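PDB 5H3K: Slr0280 protein from Synechocystis sp., which is of unknown function but probably acts as a phosphodiester glycosidase of the NAGPA family. Local coordinates for residues V270-I273 with I279-Q282; T296-N301 with Q589-S594; I543-H548 with Q563-L568. All coordinates share one frame; numbering follows the deposited sequence.

All three contacts reach the same eight-stranded antiparallel sheet. Contact 1 pairs an edge strand, 271-276, with 279-288, contact 2 sets a loop against the next strand, 291-300, and contact 3 places helix 558-567 against strand 542-547, the neighbour of 291-300. The centres of contacts 1 and 2 lie about 9 Å apart, those of contacts 2 and 3 about 12 Å, and those of contacts 1 and 3 about 14 Å. Contact 1 closes before contact 2 opens, while contact 3 is nested inside the long chain excursion that contact 2 closes. The sheet thus brings together strands far apart in sequence, with a loop and a helix packed on them.

Contact 1 of 3, residues V270-I273 with I279-Q282; sequences VKTI and ITWQ
Ile273 N donates to Trp281 O over 2.8 Å in an almost straight bond, with an angle of 175° at the hydrogen. The return bond runs from Trp281 N to Ile273 O at 2.9 Å, and the two close the ring of a hydrogen-bonded antiparallel pair. One step along, Thr272 faces Gln282 in a non-hydrogen-bonded pair, where Gln282 CA comes to 3.2 Å from Lys271 O in a CA-H...O contact. These are the two arms of a beta hairpin, strands 271-276 and 279-288, whose first arm is one of the two edge strands of a large antiparallel sheet; the second arm bonds onward to strand 291-300. On the sheet face that carries Ile273 and Trp281, the indole is the platform. Lys271 CD sits over its six-membered ring, 4.2 Å from the centroid and 24° off the normal, a CH-pi contact made by the aliphatic part of the chain. With CG anti to the backbone N (chi1 -170°), the lysine runs out to the ring and then bends twice, taking NZ past the indole to a hydrogen bond with Leu93 O. Ile273 lies alongside the tryptophan, and its CG1 stands over the same face near the rim, 3.7 Å from Trp281 CE3. Thr83 and Met86 of helix 82-89 also touch the indole. A serine in place of Trp281 would probably leave the lysine methylenes and the Ile273 side chain without their common surface and open a gap beside Thr83 and Met86. On the face bearing Thr272 and Gln282 the packing is lighter: the two side chains run side by side, Gln282 CG 3.8 Å from Thr272 CG2, while Thr280 CG2 meets Thr272 CG2 at 4.1 Å.

Contact 2 of 3, residues T296-N301 with Q589-S594; sequences TTVTIN and QLLDRS
Of the side chains that touch, Asp592 has the flat group, and its carboxylate is turned away from Thr296: its methylene CB lies 3.8 Å from Thr296 OG1, the two side chains meeting at about a right angle. Its chi1 of 63° places CG between the backbone N and the carbonyl carbon, leading both oxygens off the strand, where OD2 is hydrogen-bonded to His548 NE2 and OD1 to Leu584 N. Leu591 makes the rest of the contact. Its CB touches Thr296 CG2 at 3.8 Å, and CD1 reaches on to Val298 CG2 at 3.9 Å, resting also against Thr296 CG2 at 4.1 Å. The leucine methyl thus bridges two alternate residues on one face of strand 291-300. Thr296 divides its two branches accordingly: CG2 packs on the leucine, and OG1, beside the aspartate methylene, is hydrogen-bonded to Gln283 OE1 on the adjoining strand. Thr83 of helix 82-89 touches Leu591 as well. Between the segments the chemistry is therefore van der Waals packing, and the directional bonds that fix the turn of Asp592 and Thr296 come from neighbouring residues, the aspartate tying this loop to His548, just past strand 542-547.

Contact 3 of 3, residues I543-H548 with Q563-L568; sequences ILVASH and QILQQL
Val545 meets two leucines at once, three residues apart in 563-568. Leu565 CD2 settles against its forked end, 3.7 Å from Val545 CG2 and 4.0 Å from Val545 CB, while Leu568 reaches toward the valine tip to tip, its CD1 4.0 Å from Val545 CG1. With CG1 anti to the backbone N (chi1 -177°), the valine offers both methyls to the leucine ends. Two residues earlier on the strand, Ile543 CD1 makes a looser approach, 4.2 Å from Leu568 O. Gln567 N bonds to Gln563 O in the helix, and Leu568 N makes weak bonds to Ile564 O and Leu565 O, which bring Leu565 and Leu568 to much the same side. The strand is fixed in turn by its two neighbours: Val545 shares backbone bonds with Ala533 on 531-536, and Leu544 and Ala546 bond to Val298 and Thr296 on 291-300. Other strands receive segment 563-568 too, Leu565 lying on Ala533, Ile564 on Phe293 and Leu568 on Val286. Together these make a helix-on-sheet packing, with helix 558-567 laid over one face of an antiparallel sheet; both segments belong to the phosphodiester glycosidase region.

Contact 1 of 3, residues V270-I273 with I279-Q282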
loop_
_atom_site.group_PDB
_atom_site.type_symbol
_atom_site.label_atom_id
_atom_site.label_comp_id
_atom_site.label_asym_id
_atom_site.label_seq_id
_atom_site.Cartn_x
_atom_site.Cartn_y
_atom_site.Cartn_z
ATOM N N VAL A 270 15.624 -0.121 14.089
ATOM C CA VAL A 270 15.880 -0.987 12.937
ATOM C C VAL A 270 15.361 -2.387 13.191
ATOM O O VAL A 270 15.281 -2.838 14.334
ATOM C CB VAL A 270 17.371 -1.042 12.567
ATOM C CG1 VAL A 270 17.946 0.364 12.497
ATOM C CG2 VAL A 270 18.139 -1.884 13.562
ATOM N N LYS A 271 14.974 -3.069 12.120
ATOM C CA LYS A 271 14.404 -4.402 12.229
ATOM C C LYS A 271 14.619 -5.123 10.907
ATOM O O LYS A 271 14.571 -4.500 9.845
ATOM C CB LYS A 271 12.900 -4.315 12.544
ATOM C CG LYS A 271 12.262 -5.671 12.914
ATOM C CD LYS A 271 10.723 -5.612 12.927
ATOM C CE LYS A 271 10.179 -4.631 13.973
ATOM N NZ LYS A 271 10.705 -4.916 15.337
ATOM N N THR A 272 14.886 -6.420 10.967
ATOM C CA THR A 272 14.934 -7.243 9.758
ATOM C C THR A 272 14.193 -8.542 10.028
ATOM O O THR A 272 14.600 -9.332 10.878
ATOM C CB THR A 272 16.386 -7.526 9.292
ATOM O OG1 THR A 272 17.065 -6.292 9.019
ATOM C CG2 THR A 272 16.401 -8.392 8.025
ATOM N N ILE A 273 13.079 -8.745 9.328
ATOM C CA ILE A 273 12.263 -9.936 9.514
ATOM C C ILE A 273 12.232 -10.750 8.234
ATOM O O ILE A 273 11.763 -10.272 7.185
ATOM C CB ILE A 273 10.797 -9.608 9.924
ATOM C CG1 ILE A 273 10.740 -8.831 11.248
ATOM C CG2 ILE A 273 9.993 -10.892 10.035
ATOM C CD1 ILE A 273 11.196 -9.621 12.494
ATOM N N ILE A 279 10.372 -13.353 0.809
ATOM C CA ILE A 279 9.931 -12.028 1.271
ATOM C C ILE A 279 10.609 -11.598 2.572
ATOM O O ILE A 279 10.510 -12.291 3.592
ATOM C CB ILE A 279 8.405 -11.956 1.477
ATOM C CG1 ILE A 279 7.655 -12.239 0.171
ATOM C CG2 ILE A 279 8.012 -10.573 2.015
ATOM C CD1 ILE A 279 6.151 -12.189 0.295
ATOM N N THR A 280 11.269 -10.444 2.541
ATOM C CA THR A 280 11.954 -9.893 3.712
ATOM C C THR A 280 11.529 -8.454 4.009
ATOM O O THR A 280 11.525 -7.600 3.115
ATOM C CB THR A 280 13.466 -9.939 3.511
ATOM O OG1 THR A 280 13.851 -11.294 3.258
ATOM C CG2 THR A 280 14.201 -9.432 4.751
ATOM N N TRP A 281 11.170 -8.198 5.269
ATOM C CA TRP A 281 10.717 -6.878 5.722
ATOM C C TRP A 281 11.844 -6.208 6.520
ATOM O O TRP A 281 12.427 -6.830 7.406
ATOM C CB TRP A 281 9.428 -7.070 6.555
ATOM C CG TRP A 281 9.085 -6.036 7.604
ATOM C CD1 TRP A 281 9.351 -4.700 7.589
ATOM C CD2 TRP A 281 8.384 -6.291 8.830
ATOM N NE1 TRP A 281 8.848 -4.104 8.729
ATOM C CE2 TRP A 281 8.265 -5.059 9.505
ATOM C CE3 TRP A 281 7.848 -7.438 9.406
ATOM C CZ2 TRP A 281 7.622 -4.953 10.744
ATOM C CZ3 TRP A 281 7.213 -7.328 10.639
ATOM C CH2 TRP A 281 7.105 -6.096 11.289
ATOM N N GLN A 282 12.190 -4.962 6.182
ATOM C CA GLN A 282 13.227 -4.257 6.930
ATOM C C GLN A 282 12.797 -2.864 7.303
ATOM O O GLN A 282 12.084 -2.202 6.544
ATOM C CB GLN A 282 14.543 -4.185 6.138
ATOM C CG GLN A 282 15.151 -5.543 5.857
ATOM C CD GLN A 282 16.228 -5.496 4.791
ATOM O OE1 GLN A 282 16.001 -5.862 3.631
ATOM N NE2 GLN A 282 17.411 -5.054 5.181
#

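Contact 2 of 3, residues T296-N301 with Q589-S594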
loop_
_atom_site.group_PDB
_atom_site.type_symbol
_atom_site.label_atom_id
_atom_site.label_comp_id
_atom_site.label_asym_id
_atom_site.label_seq_id
_atom_site.Cartn_x
_atom_site.Cartn_y
_atom_site.Cartn_z
ATOM N N THR A 296 11.048 2.158 5.362
ATOM C CA THR A 296 10.476 0.825 5.437
ATOM C C THR A 296 10.518 0.162 4.068
ATOM O O THR A 296 10.118 0.759 3.054
ATOM C CB THR A 296 9.005 0.868 5.877
ATOM O OG1 THR A 296 8.854 1.757 6.989
ATOM C CG2 THR A 296 8.539 -0.523 6.268
ATOM N N THR A 297 11.015 -1.070 4.022
ATOM C CA THR A 297 11.059 -1.804 2.763
ATOM C C THR A 297 10.507 -3.208 2.913
ATOM O O THR A 297 10.579 -3.822 3.985
ATOM C CB THR A 297 12.485 -1.913 2.193
ATOM O OG1 THR A 297 13.326 -2.603 3.130
ATOM C CG2 THR A 297 13.069 -0.536 1.900
ATOM N N VAL A 298 9.975 -3.725 1.818
ATOM C CA VAL A 298 9.711 -5.150 1.719
ATOM C C VAL A 298 10.358 -5.598 0.433
ATOM O O VAL A 298 10.127 -5.009 -0.630
ATOM C CB VAL A 298 8.228 -5.480 1.713
ATOM C CG1 VAL A 298 8.040 -6.971 1.535
ATOM C CG2 VAL A 298 7.574 -5.002 3.011
ATOM N N THR A 299 11.206 -6.614 0.539
ATOM C CA THR A 299 11.961 -7.090 -0.609
ATOM C C THR A 299 11.430 -8.459 -1.005
ATOM O O THR A 299 11.259 -9.347 -0.163
ATOM C CB THR A 299 13.474 -7.153 -0.312
ATOM O OG1 THR A 299 13.962 -5.832 -0.022
ATOM C CG2 THR A 299 14.229 -7.710 -1.520
ATOM N N ILE A 300 11.146 -8.623 -2.288
ATOM C CA ILE A 300 10.454 -9.805 -2.768
ATOM C C ILE A 300 11.257 -10.418 -3.903
ATOM O O ILE A 300 11.622 -9.721 -4.848
ATOM C CB ILE A 300 9.049 -9.447 -3.318
ATOM C CG1 ILE A 300 8.154 -8.839 -2.229
ATOM C CG2 ILE A 300 8.386 -10.668 -3.933
ATOM C CD1 ILE A 300 7.917 -7.337 -2.406
ATOM N N ASN A 301 11.546 -11.716 -3.800
ATOM C CA ASN A 301 12.150 -12.448 -4.908
ATOM C C ASN A 301 11.042 -12.953 -5.820
ATOM O O ASN A 301 10.364 -13.924 -5.489
ATOM C CB ASN A 301 12.985 -13.620 -4.381
ATOM C CG ASN A 301 13.645 -14.422 -5.505
ATOM O OD1 ASN A 301 13.363 -14.213 -6.693
ATOM N ND2 ASN A 301 14.514 -15.351 -5.130
ATOM N N GLN A 589 -1.593 -5.175 7.363
ATOM C CA GLN A 589 -1.363 -4.099 8.329
ATOM C C GLN A 589 -0.375 -3.116 7.744
ATOM O O GLN A 589 0.563 -3.520 7.073
ATOM C CB GLN A 589 -0.799 -4.627 9.655
ATOM C CG GLN A 589 -1.623 -5.745 10.298
ATOM C CD GLN A 589 -2.983 -5.285 10.794
ATOM O OE1 GLN A 589 -3.260 -4.083 10.893
ATOM N NE2 GLN A 589 -3.841 -6.246 11.119
ATOM N N LEU A 590 -0.564 -1.826 8.013
ATOM C CA LEU A 590 0.415 -0.826 7.568
ATOM C C LEU A 590 1.698 -0.903 8.374
ATOM O O LEU A 590 1.663 -0.985 9.609
ATOM C CB LEU A 590 -0.146 0.596 7.686
ATOM C CG LEU A 590 -1.255 1.046 6.745
ATOM C CD1 LEU A 590 -1.480 2.573 6.901
ATOM C CD2 LEU A 590 -0.940 0.670 5.305
ATOM N N LEU A 591 2.831 -0.854 7.683
ATOM C CA LEU A 591 4.137 -0.947 8.335
ATOM C C LEU A 591 4.740 0.416 8.625
ATOM O O LEU A 591 5.499 0.575 9.579
ATOM C CB LEU A 591 5.123 -1.709 7.441
ATOM C CG LEU A 591 4.869 -3.189 7.143
ATOM C CD1 LEU A 591 6.051 -3.764 6.373
ATOM C CD2 LEU A 591 4.658 -3.938 8.449
ATOM N N ASP A 592 4.400 1.395 7.795
ATOM C CA ASP A 592 5.186 2.624 7.684
ATOM C C ASP A 592 4.582 3.850 8.354
ATOM O O ASP A 592 5.286 4.842 8.571
ATOM C CB ASP A 592 5.385 2.958 6.204
ATOM C CG ASP A 592 4.060 3.233 5.492
ATOM O OD1 ASP A 592 3.175 2.341 5.500
ATOM O OD2 ASP A 592 3.896 4.341 4.934
ATOM N N ARG A 593 3.277 3.817 8.632
ATOM C CA ARG A 593 2.601 4.957 9.246
ATOM C C ARG A 593 1.336 4.478 9.918
ATOM O O ARG A 593 0.883 3.356 9.668
ATOM C CB ARG A 593 2.251 6.020 8.185
ATOM C CG ARG A 593 1.094 5.622 7.248
ATOM C CD ARG A 593 1.065 6.463 5.970
ATOM N NE ARG A 593 1.036 7.891 6.269
ATOM C CZ ARG A 593 1.290 8.870 5.402
ATOM N NH1 ARG A 593 1.564 8.601 4.139
ATOM N NH2 ARG A 593 1.256 10.140 5.812
ATOM N N SER A 594 0.751 5.322 10.766
ATOM C CA SER A 594 -0.531 4.974 11.378
ATOM C C SER A 594 -1.650 5.039 10.356
ATOM O O SER A 594 -1.688 5.958 9.530
ATOM C CB SER A 594 -0.857 5.913 12.538
ATOM O OG SER A 594 0.003 5.647 13.628
#

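Contact 3 of 3, residues I543-H548 with Q563-L568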
loop_
_atom_site.group_PDB
_atom_site.type_symbol
_atom_site.label_atom_id
_atom_site.label_comp_id
_atom_site.label_asym_id
_atom_site.label_seq_id
_atom_site.Cartn_x
_atom_site.Cartn_y
_atom_site.Cartn_z
ATOM N N ILE A 543 12.018 -4.333 -4.707
ATOM C CA ILE A 543 11.931 -3.652 -3.421
ATOM C C ILE A 543 10.775 -2.662 -3.443
ATOM O O ILE A 543 10.673 -1.839 -4.344
ATOM C CB ILE A 543 13.238 -2.902 -3.076
ATOM C CG1 ILE A 543 14.446 -3.801 -3.337
ATOM C CG2 ILE A 543 13.231 -2.462 -1.619
ATOM C CD1 ILE A 543 15.753 -3.043 -3.400
ATOM N N LEU A 544 9.877 -2.787 -2.475
ATOM C CA LEU A 544 8.830 -1.795 -2.270
ATOM C C LEU A 544 9.322 -0.901 -1.140
ATOM O O LEU A 544 9.749 -1.398 -0.085
ATOM C CB LEU A 544 7.512 -2.468 -1.891
ATOM C CG LEU A 544 7.021 -3.593 -2.808
ATOM C CD1 LEU A 544 5.663 -4.097 -2.333
ATOM C CD2 LEU A 544 6.917 -3.131 -4.251
ATOM N N VAL A 545 9.264 0.415 -1.342
ATOM C CA VAL A 545 9.906 1.370 -0.429
ATOM C C VAL A 545 8.964 2.491 0.003
ATOM O O VAL A 545 8.313 3.111 -0.838
ATOM C CB VAL A 545 11.112 2.043 -1.132
ATOM C CG1 VAL A 545 11.839 2.991 -0.167
ATOM C CG2 VAL A 545 12.060 0.995 -1.692
ATOM N N ALA A 546 8.892 2.745 1.308
ATOM C CA ALA A 546 8.135 3.879 1.856
ATOM C C ALA A 546 9.039 4.684 2.781
ATOM O O ALA A 546 9.623 4.124 3.719
ATOM C CB ALA A 546 6.896 3.383 2.639
ATOM N N SER A 547 9.149 5.984 2.526
ATOM C CA SER A 547 9.940 6.883 3.365
ATOM C C SER A 547 9.084 8.045 3.841
ATOM O O SER A 547 8.174 8.494 3.147
ATOM C CB SER A 547 11.166 7.409 2.621
ATOM O OG SER A 547 10.779 8.279 1.574
ATOM N N HIS A 548 9.373 8.552 5.032
ATOM C CA HIS A 548 8.637 9.724 5.505
ATOM C C HIS A 548 9.587 10.866 5.840
ATOM O O HIS A 548 10.439 11.199 5.013
ATOM C CB HIS A 548 7.661 9.327 6.618
ATOM C CG HIS A 548 6.614 8.355 6.145
ATOM N ND1 HIS A 548 5.498 8.762 5.448
ATOM C CD2 HIS A 548 6.547 7.007 6.226
ATOM C CE1 HIS A 548 4.767 7.699 5.137
ATOM N NE2 HIS A 548 5.379 6.624 5.593
ATOM N N GLN A 563 18.522 9.379 -4.309
ATOM C CA GLN A 563 19.729 9.039 -3.570
ATOM C C GLN A 563 19.453 7.967 -2.529
ATOM O O GLN A 563 20.260 7.053 -2.338
ATOM C CB GLN A 563 20.334 10.296 -2.935
ATOM C CG GLN A 563 20.797 11.330 -3.965
ATOM C CD GLN A 563 21.351 12.600 -3.335
ATOM O OE1 GLN A 563 21.067 12.915 -2.177
ATOM N NE2 GLN A 563 22.145 13.339 -4.101
ATOM N N ILE A 564 18.310 8.071 -1.852
ATOM C CA ILE A 564 17.912 7.043 -0.893
ATOM C C ILE A 564 17.834 5.667 -1.559
ATOM O O ILE A 564 18.354 4.680 -1.030
ATOM C CB ILE A 564 16.555 7.397 -0.210
ATOM C CG1 ILE A 564 16.759 8.535 0.807
ATOM C CG2 ILE A 564 15.954 6.169 0.470
ATOM C CD1 ILE A 564 15.467 9.216 1.274
ATOM N N LEU A 565 17.202 5.610 -2.726
ATOM C CA LEU A 565 17.006 4.350 -3.445
ATOM C C LEU A 565 18.329 3.792 -3.957
ATOM O O LEU A 565 18.546 2.586 -3.935
ATOM C CB LEU A 565 16.025 4.544 -4.613
ATOM C CG LEU A 565 14.586 4.857 -4.165
ATOM C CD1 LEU A 565 13.791 5.458 -5.307
ATOM C CD2 LEU A 565 13.891 3.624 -3.598
ATOM N N GLN A 566 19.212 4.674 -4.417
ATOM C CA GLN A 566 20.555 4.251 -4.806
ATOM C C GLN A 566 21.280 3.616 -3.617
ATOM O O GLN A 566 21.906 2.565 -3.756
ATOM C CB GLN A 566 21.338 5.443 -5.358
ATOM C CG GLN A 566 22.725 5.107 -5.851
ATOM C CD GLN A 566 23.416 6.310 -6.463
ATOM O OE1 GLN A 566 23.425 7.401 -5.884
ATOM N NE2 GLN A 566 23.982 6.123 -7.648
ATOM N N GLN A 567 21.176 4.240 -2.448
ATOM C CA GLN A 567 21.728 3.683 -1.206
ATOM C C GLN A 567 21.151 2.308 -0.839
ATOM O O GLN A 567 21.827 1.475 -0.228
ATOM C CB GLN A 567 21.501 4.662 -0.051
ATOM C CG GLN A 567 22.567 5.726 0.067
ATOM C CD GLN A 567 23.902 5.126 0.474
ATOM O OE1 GLN A 567 24.053 4.619 1.588
ATOM N NE2 GLN A 567 24.864 5.154 -0.438
ATOM N N LEU A 568 19.897 2.074 -1.207
ATOM C CA LEU A 568 19.238 0.805 -0.927
ATOM C C LEU A 568 19.619 -0.285 -1.916
ATOM O O LEU A 568 19.224 -1.439 -1.756
ATOM C CB LEU A 568 17.722 0.983 -0.941
ATOM C CG LEU A 568 17.171 1.802 0.214
ATOM C CD1 LEU A 568 15.685 2.095 -0.004
ATOM C CD2 LEU A 568 17.389 1.048 1.508
#